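Local coordinates for O-methyltransferase, putative (Bacillus cereus, PDB 3DUW), which probably transfers methyl groups from S-adenosylmethionine to hydroxyl groups of its substrates, and binds the demethylated cofactor S-adenosyl-L-homocysteine, at residues 35-40 / 93-98; 63-68 / 137-142; 87-92 / 117-122. All blocks are in the same frame, centred on the assembly; numbering follows the deposited sequence.

Contact 1 of 3, residues 35-40 / 93-98; sequences ANLPAH and EKHADI. With SAH (S-adenosyl-L-homocysteine), chain C.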
loop_
_atom_site.group_PDB
_atom_site.type_symbol
_atom_site.label_atom_id
_atom_site.label_comp_id
_atom_site.label_asym_id
_atom_site.label_seq_id
_atom_site.Cartn_x
_atom_site.Cartn_y
_atom_site.Cartn_z
ATOM N N ALA A 35 -11.829 3.391 -28.280
ATOM C CA ALA A 35 -10.894 4.348 -28.864
ATOM C C ALA A 35 -9.538 3.703 -29.124
ATOM O O ALA A 35 -8.584 4.374 -29.526
ATOM C CB ALA A 35 -10.731 5.544 -27.938
ATOM N N ASN A 36 -9.468 2.398 -28.883
ATOM C CA ASN A 36 -8.256 1.619 -29.081
ATOM C C ASN A 36 -7.078 2.018 -28.201
ATOM O O ASN A 36 -5.925 1.795 -28.567
ATOM C CB ASN A 36 -7.844 1.655 -30.554
ATOM C CG ASN A 36 -8.845 0.954 -31.447
ATOM O OD1 ASN A 36 -9.205 -0.199 -31.206
ATOM N ND2 ASN A 36 -9.300 1.644 -32.485
ATOM N N LEU A 37 -7.358 2.611 -27.046
ATOM C CA LEU A 37 -6.282 2.981 -26.136
ATOM C C LEU A 37 -5.739 1.672 -25.572
ATOM O O LEU A 37 -6.477 0.699 -25.430
ATOM C CB LEU A 37 -6.801 3.841 -24.976
ATOM C CG LEU A 37 -7.599 5.117 -25.264
ATOM C CD1 LEU A 37 -7.663 5.959 -23.988
ATOM C CD2 LEU A 37 -6.948 5.910 -26.382
ATOM N N PRO A 38 -4.436 1.624 -25.254
ATOM C CA PRO A 38 -3.869 0.389 -24.703
ATOM C C PRO A 38 -4.499 0.114 -23.338
ATOM O O PRO A 38 -4.885 1.048 -22.635
ATOM C CB PRO A 38 -2.382 0.715 -24.586
ATOM C CG PRO A 38 -2.160 1.756 -25.646
ATOM C CD PRO A 38 -3.387 2.624 -25.503
ATOM N N ALA A 39 -4.608 -1.160 -22.970
ATOM C CA ALA A 39 -5.181 -1.532 -21.681
ATOM C C ALA A 39 -4.111 -1.375 -20.604
ATOM O O ALA A 39 -3.718 -2.349 -19.954
ATOM C CB ALA A 39 -5.676 -2.974 -21.726
ATOM N N HIS A 40 -3.639 -0.145 -20.421
ATOM C CA HIS A 40 -2.605 0.133 -19.434
ATOM C C HIS A 40 -3.127 0.851 -18.196
ATOM O O HIS A 40 -2.332 1.335 -17.383
ATOM C CB HIS A 40 -1.470 0.958 -20.053
ATOM C CG HIS A 40 -0.748 0.264 -21.167
ATOM N ND1 HIS A 40 -0.733 -1.107 -21.310
ATOM C CD2 HIS A 40 0.007 0.756 -22.176
ATOM C CE1 HIS A 40 -0.002 -1.429 -22.363
ATOM N NE2 HIS A 40 0.459 -0.317 -22.906
ATOM N N GLU A 93 -2.588 13.955 -27.498
ATOM C CA GLU A 93 -3.734 14.846 -27.585
ATOM C C GLU A 93 -5.011 14.012 -27.540
ATOM O O GLU A 93 -5.979 14.382 -26.882
ATOM C CB GLU A 93 -3.695 15.652 -28.886
ATOM C CG GLU A 93 -4.494 16.944 -28.809
ATOM C CD GLU A 93 -4.593 17.665 -30.135
ATOM O OE1 GLU A 93 -3.583 17.707 -30.873
ATOM O OE2 GLU A 93 -5.681 18.203 -30.430
ATOM N N LYS A 94 -5.001 12.883 -28.245
ATOM C CA LYS A 94 -6.155 11.993 -28.270
ATOM C C LYS A 94 -6.431 11.444 -26.874
ATOM O O LYS A 94 -7.556 11.505 -26.390
ATOM C CB LYS A 94 -5.924 10.831 -29.242
ATOM C CG LYS A 94 -7.027 9.785 -29.213
ATOM C CD LYS A 94 -6.797 8.692 -30.241
ATOM C CE LYS A 94 -7.817 7.580 -30.081
ATOM N NZ LYS A 94 -7.605 6.485 -31.067
ATOM N N HIS A 95 -5.406 10.907 -26.218
ATOM C CA HIS A 95 -5.608 10.378 -24.869
ATOM C C HIS A 95 -6.158 11.460 -23.950
ATOM O O HIS A 95 -7.119 11.235 -23.215
ATOM C CB HIS A 95 -4.297 9.866 -24.261
ATOM C CG HIS A 95 -3.757 8.636 -24.916
ATOM N ND1 HIS A 95 -2.701 7.923 -24.390
ATOM C CD2 HIS A 95 -4.103 8.003 -26.062
ATOM C CE1 HIS A 95 -2.419 6.905 -25.184
ATOM N NE2 HIS A 95 -3.256 6.931 -26.205
ATOM N N ALA A 96 -5.538 12.635 -23.994
ATOM C CA ALA A 96 -5.946 13.738 -23.135
ATOM C C ALA A 96 -7.408 14.118 -23.306
ATOM O O ALA A 96 -8.112 14.330 -22.322
ATOM C CB ALA A 96 -5.055 14.949 -23.381
ATOM N N ASP A 97 -7.874 14.207 -24.549
ATOM C CA ASP A 97 -9.269 14.568 -24.765
ATOM C C ASP A 97 -10.229 13.479 -24.327
ATOM O O ASP A 97 -11.323 13.772 -23.847
ATOM C CB ASP A 97 -9.521 14.941 -26.222
ATOM C CG ASP A 97 -9.166 16.379 -26.508
ATOM O OD1 ASP A 97 -9.288 17.209 -25.577
ATOM O OD2 ASP A 97 -8.781 16.686 -27.655
ATOM N N ILE A 98 -9.824 12.224 -24.492
ATOM C CA ILE A 98 -10.663 11.117 -24.059
ATOM C C ILE A 98 -10.716 11.162 -22.533
ATOM O O ILE A 98 -11.776 10.980 -21.942
ATOM C CB ILE A 98 -10.107 9.758 -24.555
ATOM C CG1 ILE A 98 -10.289 9.667 -26.074
ATOM C CG2 ILE A 98 -10.816 8.597 -23.854
ATOM C CD1 ILE A 98 -9.685 8.440 -26.701
HETATM N N SAH C . -2.169 5.964 -14.979
HETATM C CA SAH C . -3.199 5.800 -16.070
HETATM C CB SAH C . -2.586 5.185 -17.283
HETATM C CG SAH C . -1.457 5.929 -17.958
HETATM S SD SAH C . -0.685 4.825 -19.219
HETATM C C SAH C . -4.305 4.828 -15.539
HETATM O O SAH C . -4.156 4.312 -14.428
HETATM O OXT SAH C . -5.316 4.633 -16.305
HETATM C "C5'" SAH C . 0.748 5.758 -19.575
HETATM C "C4'" SAH C . 0.383 7.159 -20.266
HETATM O "O4'" SAH C . 1.678 7.731 -20.436
HETATM C "C3'" SAH C . -0.176 7.097 -21.680
HETATM O "O3'" SAH C . -1.455 7.726 -21.780
HETATM C "C2'" SAH C . 0.958 7.798 -22.531
HETATM O "O2'" SAH C . 0.459 8.456 -23.685
HETATM C "C1'" SAH C . 1.590 8.719 -21.508
HETATM N N9 SAH C . 2.819 9.185 -21.777
HETATM C C8 SAH C . 3.931 8.617 -22.375
HETATM N N7 SAH C . 4.966 9.391 -22.464
HETATM C C5 SAH C . 4.543 10.609 -21.875
HETATM C C6 SAH C . 5.239 11.856 -21.671
HETATM N N6 SAH C . 6.508 12.072 -22.042
HETATM N N1 SAH C . 4.503 12.836 -21.055
HETATM C C2 SAH C . 3.208 12.662 -20.659
HETATM N N3 SAH C . 2.508 11.486 -20.838
HETATM C C4 SAH C . 3.236 10.506 -21.450
#
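The ammonium nitrogen of Lys94 donates a hydrogen bond to the backbone carbonyl of Ala35, NZ to O 2.8 Å. It approaches with a C=O...N angle of 150° and only a modest tilt from the carbonyl plane. The lysine spans the gap because its chain is fully extended, with CG opposite the backbone N (chi1 174°), and CE passes alongside the same carbonyl oxygen. The bonded carbonyl lies just past helix 23-34, which Asn36, with positive phi, ends in a Schellman motif. At this C-terminal end the charge of the lysine would probably be favourable to the helix dipole.

Beside this bond the contact is apolar. Ala35 CB presses on Ile98 CD1 at 3.3 Å, closer than carbons usually come. Leu37 and Ile98 reach toward each other tip to tip, Leu37 CD2 standing 3.7 Å from Ile98 CD1. The same Leu37 methyl slides past the His95 ring obliquely, 3.5 Å from CD2 of the imidazole, while Pro38 CD lies farther out beside NE2.

The other side of that imidazole serves the cofactor. His95 ND1 donates to O3' of S-adenosyl-L-homocysteine over 2.9 Å, with an N-H...O angle of 154° and the hydroxyl oxygen near the ring plane, at its edge. A weak second bond ties ND1 to Glu90 OE2. Leu37 therefore packs against a ring whose rotation the ribose helps to fix.

At the chain surface, the loop between helices 23-34 and 44-57 is thus fastened to the first turns of helix 93-105. Asn32 of helix 23-34 touches both Leu37 and Ile98, and Ala96, on the same helix as His95, rests on Val114 and Thr116 of strand 112-116.

Contact 2 of 3, residues 63-68 / 137-142; sequences LEIGTL and IFIDAD. With SAH (S-adenosyl-L-homocysteine), chain C.
Phe138 meets Glu64 edge-on: carboxylate oxygen OE2 lies in the plane of the ring, 3.4 Å from CD2, where the ring hydrogens offer a weakly positive rim. The two flat groups are turned 46° from one another, and their side chains run in the same direction. One ring face carries Asp140 CB, 3.5 Å above the plane and offset toward the rim. The amino nitrogen of S-adenosyl-L-homocysteine approaches the ring obliquely, near CE2.

Paired in register, both residues project from the same face of the sheet, and CG opposite the backbone N in each (chi1 173° in Glu64) keeps the side chains alongside each other. Glu64 OE2 is bonded to Ser72, and OE1 to Thr73 and Thr88, so the buried carboxylate has partners at both oxygens.

The backbones form neighbouring parallel strands, 63-65 and 137-139. Phe138 N donates to Leu63 O and Ile65 N to Phe138 O, each 2.9 Å, and the pairing ends with Asp140 N to Ile65 O at 2.8 Å. On the opposite face, Leu63 CD2 meets Ile137 CG2, and Ile65 CG2 reaches Ala141 CB in the loop beyond the strand, at 3.8 Å.

Just past the strands the backbones stay close at Gly66, whose CA makes a C-H...O contact to Asp140 O over 3.5 Å; only then do the segments diverge around the cofactor. Leu68 CB and CD2 lie against the homocysteine carbons.

The strand ends of this Rossmann-like methyltransferase fold therefore receive the amino end of the cofactor. Its nitrogen is bonded to Gly66 O at 3.2 Å and to Asp140 OD2 at a distance too short to be trusted in detail. A backbone carbonyl and a carboxylate converging on one amino group are consistent with binding it as a cation.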
loop_
_atom_site.group_PDB
_atom_site.type_symbol
_atom_site.label_atom_id
_atom_site.label_comp_id
_atom_site.label_asym_id
_atom_site.label_seq_id
_atom_site.Cartn_x
_atom_site.Cartn_y
_atom_site.Cartn_z
ATOM N N LEU A 63 -0.664 15.397 -8.119
ATOM C CA LEU A 63 -0.005 15.505 -9.412
ATOM C C LEU A 63 0.112 14.096 -9.977
ATOM O O LEU A 63 0.643 13.204 -9.316
ATOM C CB LEU A 63 1.398 16.108 -9.272
ATOM C CG LEU A 63 2.275 16.052 -10.530
ATOM C CD1 LEU A 63 1.655 16.904 -11.632
ATOM C CD2 LEU A 63 3.677 16.550 -10.206
ATOM N N GLU A 64 -0.414 13.897 -11.180
ATOM C CA GLU A 64 -0.338 12.602 -11.843
ATOM C C GLU A 64 0.404 12.764 -13.158
ATOM O O GLU A 64 0.165 13.720 -13.899
ATOM C CB GLU A 64 -1.736 12.048 -12.124
ATOM C CG GLU A 64 -1.730 10.778 -12.959
ATOM C CD GLU A 64 -3.119 10.236 -13.165
ATOM O OE1 GLU A 64 -3.917 10.897 -13.866
ATOM O OE2 GLU A 64 -3.419 9.155 -12.615
ATOM N N ILE A 65 1.322 11.844 -13.435
ATOM C CA ILE A 65 2.080 11.872 -14.677
ATOM C C ILE A 65 1.690 10.611 -15.445
ATOM O O ILE A 65 2.046 9.498 -15.057
ATOM C CB ILE A 65 3.605 11.889 -14.408
ATOM C CG1 ILE A 65 3.947 13.015 -13.423
ATOM C CG2 ILE A 65 4.354 12.090 -15.716
ATOM C CD1 ILE A 65 5.427 13.108 -13.062
ATOM N N GLY A 66 0.933 10.800 -16.525
ATOM C CA GLY A 66 0.462 9.687 -17.336
ATOM C C GLY A 66 -1.035 9.511 -17.103
ATOM O O GLY A 66 -1.442 8.790 -16.191
ATOM N N THR A 67 -1.858 10.131 -17.956
ATOM C CA THR A 67 -3.317 10.087 -17.806
ATOM C C THR A 67 -4.065 8.976 -18.568
ATOM O O THR A 67 -5.067 8.454 -18.050
ATOM C CB THR A 67 -3.948 11.432 -18.267
ATOM O OG1 THR A 67 -3.133 12.533 -17.831
ATOM C CG2 THR A 67 -5.354 11.558 -17.705
ATOM N N LEU A 68 -3.599 8.638 -19.779
ATOM C CA LEU A 68 -4.290 7.648 -20.622
ATOM C C LEU A 68 -5.747 8.085 -20.823
ATOM O O LEU A 68 -6.028 9.068 -21.507
ATOM C CB LEU A 68 -4.292 6.265 -19.989
ATOM C CG LEU A 68 -4.523 5.079 -20.914
ATOM C CD1 LEU A 68 -3.605 5.166 -22.126
ATOM C CD2 LEU A 68 -4.276 3.781 -20.169
ATOM N N ILE A 137 1.876 12.393 -5.374
ATOM C CA ILE A 137 2.327 12.340 -6.760
ATOM C C ILE A 137 2.339 10.904 -7.283
ATOM O O ILE A 137 2.961 10.018 -6.685
ATOM C CB ILE A 137 3.741 12.955 -6.880
ATOM C CG1 ILE A 137 3.727 14.376 -6.298
ATOM C CG2 ILE A 137 4.194 12.972 -8.331
ATOM C CD1 ILE A 137 5.084 15.030 -6.222
ATOM N N PHE A 138 1.643 10.682 -8.395
ATOM C CA PHE A 138 1.551 9.361 -9.009
ATOM C C PHE A 138 2.306 9.387 -10.331
ATOM O O PHE A 138 1.920 10.099 -11.259
ATOM C CB PHE A 138 0.077 8.993 -9.236
ATOM C CG PHE A 138 -0.137 7.617 -9.818
ATOM C CD1 PHE A 138 0.567 6.519 -9.332
ATOM C CD2 PHE A 138 -1.067 7.414 -10.834
ATOM C CE1 PHE A 138 0.346 5.238 -9.851
ATOM C CE2 PHE A 138 -1.293 6.141 -11.355
ATOM C CZ PHE A 138 -0.585 5.051 -10.862
ATOM N N ILE A 139 3.395 8.629 -10.397
ATOM C CA ILE A 139 4.222 8.560 -11.596
ATOM C C ILE A 139 3.830 7.305 -12.362
ATOM O O ILE A 139 4.131 6.185 -11.940
ATOM C CB ILE A 139 5.715 8.525 -11.224
ATOM C CG1 ILE A 139 6.048 9.731 -10.340
ATOM C CG2 ILE A 139 6.563 8.542 -12.484
ATOM C CD1 ILE A 139 7.483 9.776 -9.852
ATOM N N ASP A 140 3.162 7.501 -13.496
ATOM C CA ASP A 140 2.669 6.383 -14.289
ATOM C C ASP A 140 2.619 6.694 -15.784
ATOM O O ASP A 140 1.599 6.473 -16.438
ATOM C CB ASP A 140 1.272 6.007 -13.779
ATOM C CG ASP A 140 0.786 4.677 -14.306
ATOM O OD1 ASP A 140 1.620 3.789 -14.563
ATOM O OD2 ASP A 140 -0.444 4.511 -14.439
ATOM N N ALA A 141 3.728 7.191 -16.322
ATOM C CA ALA A 141 3.800 7.527 -17.738
ATOM C C ALA A 141 4.848 6.658 -18.431
ATOM O O ALA A 141 4.790 5.430 -18.350
ATOM C CB ALA A 141 4.135 9.010 -17.897
ATOM N N ASP A 142 5.786 7.290 -19.134
ATOM C CA ASP A 142 6.850 6.550 -19.804
ATOM C C ASP A 142 7.921 6.322 -18.747
ATOM O O ASP A 142 8.586 7.254 -18.305
ATOM C CB ASP A 142 7.391 7.339 -21.008
ATOM C CG ASP A 142 7.772 8.767 -20.667
ATOM O OD1 ASP A 142 7.038 9.436 -19.906
ATOM O OD2 ASP A 142 8.809 9.234 -21.189
HETATM N N SAH C . -2.169 5.964 -14.979
HETATM C CA SAH C . -3.199 5.800 -16.070
HETATM C CB SAH C . -2.586 5.185 -17.283
HETATM C CG SAH C . -1.457 5.929 -17.958
HETATM S SD SAH C . -0.685 4.825 -19.219
HETATM C C SAH C . -4.305 4.828 -15.539
HETATM O O SAH C . -4.156 4.312 -14.428
HETATM O OXT SAH C . -5.316 4.633 -16.305
HETATM C "C5'" SAH C . 0.748 5.758 -19.575
HETATM C "C4'" SAH C . 0.383 7.159 -20.266
HETATM O "O4'" SAH C . 1.678 7.731 -20.436
HETATM C "C3'" SAH C . -0.176 7.097 -21.680
HETATM O "O3'" SAH C . -1.455 7.726 -21.780
HETATM C "C2'" SAH C . 0.958 7.798 -22.531
HETATM O "O2'" SAH C . 0.459 8.456 -23.685
HETATM C "C1'" SAH C . 1.590 8.719 -21.508
HETATM N N9 SAH C . 2.819 9.185 -21.777
HETATM C C8 SAH C . 3.931 8.617 -22.375
HETATM N N7 SAH C . 4.966 9.391 -22.464
HETATM C C5 SAH C . 4.543 10.609 -21.875
HETATM C C6 SAH C . 5.239 11.856 -21.671
HETATM N N6 SAH C . 6.508 12.072 -22.042
HETATM N N1 SAH C . 4.503 12.836 -21.055
HETATM C C2 SAH C . 3.208 12.662 -20.659
HETATM N N3 SAH C . 2.508 11.486 -20.838
HETATM C C4 SAH C . 3.236 10.506 -21.450
#

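Contact 3 of 3, residues 87-92 / 117-122; sequences VTLEAS and GLALDS. With SAH (S-adenosyl-L-homocysteine), chain C.
Gly117 N donates to Glu90 O over 2.8 Å, joining the end of strand 85-90 to the turn before helix 119-128 in the Rossmann-like methyltransferase fold. One residue earlier, Leu89 runs from a CB directed at the helix, through CG placed opposite its carbonyl carbon (chi1 -45°), into two methyls. CD1 reaches Ala119 CB at 4.1 Å, and CD2 meets Ser122 CB at 3.9 Å. These contacts pack the first turn of the helix on the strand.

Glu90 points away from that helix and serves the ribose. Its chain bends at chi2 (53°), bringing both carboxylate oxygens to the sugar: O3' donates to OE1 and O2' to OE2, each over 2.7 Å. An acidic residue at the end of the second strand, bonded to the ribose hydroxyls, is characteristic of the class I methyltransferase fold. Ser92 N, bonded to OE2 on its anti side, helps hold the carboxylate in place, as does Leu68 N at OE1.

Ala91 CB lies over the face of the adenine six-membered ring, 3.6 Å from C2 and C4, while Leu118 CD2 approaches N6. A backbone donor meets the base at N1: Ala119 N lies 2.9 Å from it, with an N-H...N angle of 159°.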
loop_
_atom_site.group_PDB
_atom_site.type_symbol
_atom_site.label_atom_id
_atom_site.label_comp_id
_atom_site.label_asym_id
_atom_site.label_seq_id
_atom_site.Cartn_x
_atom_site.Cartn_y
_atom_site.Cartn_z
ATOM N N VAL A 87 -3.915 17.481 -10.932
ATOM C CA VAL A 87 -3.331 18.001 -12.157
ATOM C C VAL A 87 -2.682 16.768 -12.769
ATOM O O VAL A 87 -1.809 16.157 -12.153
ATOM C CB VAL A 87 -2.249 19.064 -11.886
ATOM C CG1 VAL A 87 -1.600 19.479 -13.194
ATOM C CG2 VAL A 87 -2.865 20.272 -11.194
ATOM N N THR A 88 -3.125 16.384 -13.961
ATOM C CA THR A 88 -2.580 15.206 -14.616
ATOM C C THR A 88 -1.983 15.558 -15.978
ATOM O O THR A 88 -2.534 16.375 -16.723
ATOM C CB THR A 88 -3.668 14.103 -14.732
ATOM O OG1 THR A 88 -3.086 12.914 -15.273
ATOM C CG2 THR A 88 -4.832 14.565 -15.599
ATOM N N LEU A 89 -0.848 14.937 -16.285
ATOM C CA LEU A 89 -0.109 15.202 -17.517
ATOM C C LEU A 89 -0.200 14.077 -18.546
ATOM O O LEU A 89 0.055 12.910 -18.233
ATOM C CB LEU A 89 1.357 15.467 -17.163
ATOM C CG LEU A 89 1.549 16.406 -15.965
ATOM C CD1 LEU A 89 3.031 16.631 -15.724
ATOM C CD2 LEU A 89 0.842 17.729 -16.211
ATOM N N GLU A 90 -0.540 14.441 -19.781
ATOM C CA GLU A 90 -0.686 13.472 -20.862
ATOM C C GLU A 90 -0.098 13.991 -22.176
ATOM O O GLU A 90 -0.446 15.080 -22.637
ATOM C CB GLU A 90 -2.170 13.138 -21.039
ATOM C CG GLU A 90 -2.483 12.205 -22.193
ATOM C CD GLU A 90 -1.667 10.929 -22.145
ATOM O OE1 GLU A 90 -1.620 10.294 -21.066
ATOM O OE2 GLU A 90 -1.079 10.559 -23.184
ATOM N N ALA A 91 0.783 13.202 -22.780
ATOM C CA ALA A 91 1.436 13.591 -24.027
ATOM C C ALA A 91 0.560 13.479 -25.273
ATOM O O ALA A 91 0.674 14.292 -26.189
ATOM C CB ALA A 91 2.700 12.772 -24.220
ATOM N N SER A 92 -0.305 12.473 -25.315
ATOM C CA SER A 92 -1.177 12.270 -26.468
ATOM C C SER A 92 -2.408 13.167 -26.439
ATOM O O SER A 92 -3.180 13.145 -25.479
ATOM C CB SER A 92 -1.616 10.805 -26.534
ATOM O OG SER A 92 -2.669 10.630 -27.466
ATOM N N GLY A 117 0.669 17.556 -23.366
ATOM C CA GLY A 117 2.053 17.849 -23.690
ATOM C C GLY A 117 3.020 16.893 -23.026
ATOM O O GLY A 117 2.628 16.091 -22.176
ATOM N N LEU A 118 4.284 16.954 -23.426
ATOM C CA LEU A 118 5.291 16.094 -22.823
ATOM C C LEU A 118 5.398 16.508 -21.362
ATOM O O LEU A 118 5.505 17.697 -21.049
ATOM C CB LEU A 118 6.635 16.266 -23.535
ATOM C CG LEU A 118 6.652 15.847 -25.009
ATOM C CD1 LEU A 118 8.010 16.153 -25.621
ATOM C CD2 LEU A 118 6.338 14.363 -25.122
ATOM N N ALA A 119 5.349 15.527 -20.466
ATOM C CA ALA A 119 5.408 15.797 -19.036
ATOM C C ALA A 119 6.544 16.725 -18.614
ATOM O O ALA A 119 6.334 17.636 -17.822
ATOM C CB ALA A 119 5.484 14.486 -18.257
ATOM N N LEU A 120 7.743 16.511 -19.146
ATOM C CA LEU A 120 8.864 17.361 -18.772
ATOM C C LEU A 120 8.607 18.831 -19.101
ATOM O O LEU A 120 9.027 19.715 -18.354
ATOM C CB LEU A 120 10.154 16.873 -19.437
ATOM C CG LEU A 120 10.672 15.520 -18.931
ATOM C CD1 LEU A 120 11.962 15.172 -19.647
ATOM C CD2 LEU A 120 10.902 15.576 -17.424
ATOM N N ASP A 121 7.914 19.099 -20.207
ATOM C CA ASP A 121 7.606 20.482 -20.570
ATOM C C ASP A 121 6.551 21.056 -19.635
ATOM O O ASP A 121 6.666 22.189 -19.173
ATOM C CB ASP A 121 7.098 20.582 -22.012
ATOM C CG ASP A 121 8.180 20.315 -23.032
ATOM O OD1 ASP A 121 9.305 20.830 -22.850
ATOM O OD2 ASP A 121 7.907 19.602 -24.019
ATOM N N SER A 122 5.517 20.266 -19.359
ATOM C CA SER A 122 4.443 20.710 -18.484
ATOM C C SER A 122 4.910 20.921 -17.047
ATOM O O SER A 122 4.433 21.825 -16.364
ATOM C CB SER A 122 3.290 19.701 -18.510
ATOM O OG SER A 122 2.690 19.652 -19.793
HETATM N N SAH C . -2.169 5.964 -14.979
HETATM C CA SAH C . -3.199 5.800 -16.070
HETATM C CB SAH C . -2.586 5.185 -17.283
HETATM C CG SAH C . -1.457 5.929 -17.958
HETATM S SD SAH C . -0.685 4.825 -19.219
HETATM C C SAH C . -4.305 4.828 -15.539
HETATM O O SAH C . -4.156 4.312 -14.428
HETATM O OXT SAH C . -5.316 4.633 -16.305
HETATM C "C5'" SAH C . 0.748 5.758 -19.575
HETATM C "C4'" SAH C . 0.383 7.159 -20.266
HETATM O "O4'" SAH C . 1.678 7.731 -20.436
HETATM C "C3'" SAH C . -0.176 7.097 -21.680
HETATM O "O3'" SAH C . -1.455 7.726 -21.780
HETATM C "C2'" SAH C . 0.958 7.798 -22.531
HETATM O "O2'" SAH C . 0.459 8.456 -23.685
HETATM C "C1'" SAH C . 1.590 8.719 -21.508
HETATM N N9 SAH C . 2.819 9.185 -21.777
HETATM C C8 SAH C . 3.931 8.617 -22.375
HETATM N N7 SAH C . 4.966 9.391 -22.464
HETATM C C5 SAH C . 4.543 10.609 -21.875
HETATM C C6 SAH C . 5.239 11.856 -21.671
HETATM N N6 SAH C . 6.508 12.072 -22.042
HETATM N N1 SAH C . 4.503 12.836 -21.055
HETATM C C2 SAH C . 3.208 12.662 -20.659
HETATM N N3 SAH C . 2.508 11.486 -20.838
HETATM C C4 SAH C . 3.236 10.506 -21.450
#

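In the fold
The three contacts surround one S-adenosyl-L-homocysteine at the carboxyl ends of neighbouring parallel strands. Contacts 2 and 3 share the central sheet, where strands 61-65 and 85-90 are adjacent, and their centres lie 9 Å apart; Ile65 CG2 packs on Ala119 CB between them, and Thr67 OG1 is probably hydrogen-bonded to Thr88 OG1. Contact 1 is 14 Å from each, at the surface, and meets contact 2 where His95 packs on Leu68. Along the chain contact 3 is nested within the loop closed by contact 2, whereas contact 1 alternates with both. Loops far apart in sequence thereby gather both ends of the cofactor, with His95 of contact 1 meeting Glu90 of contact 3 at the ribose.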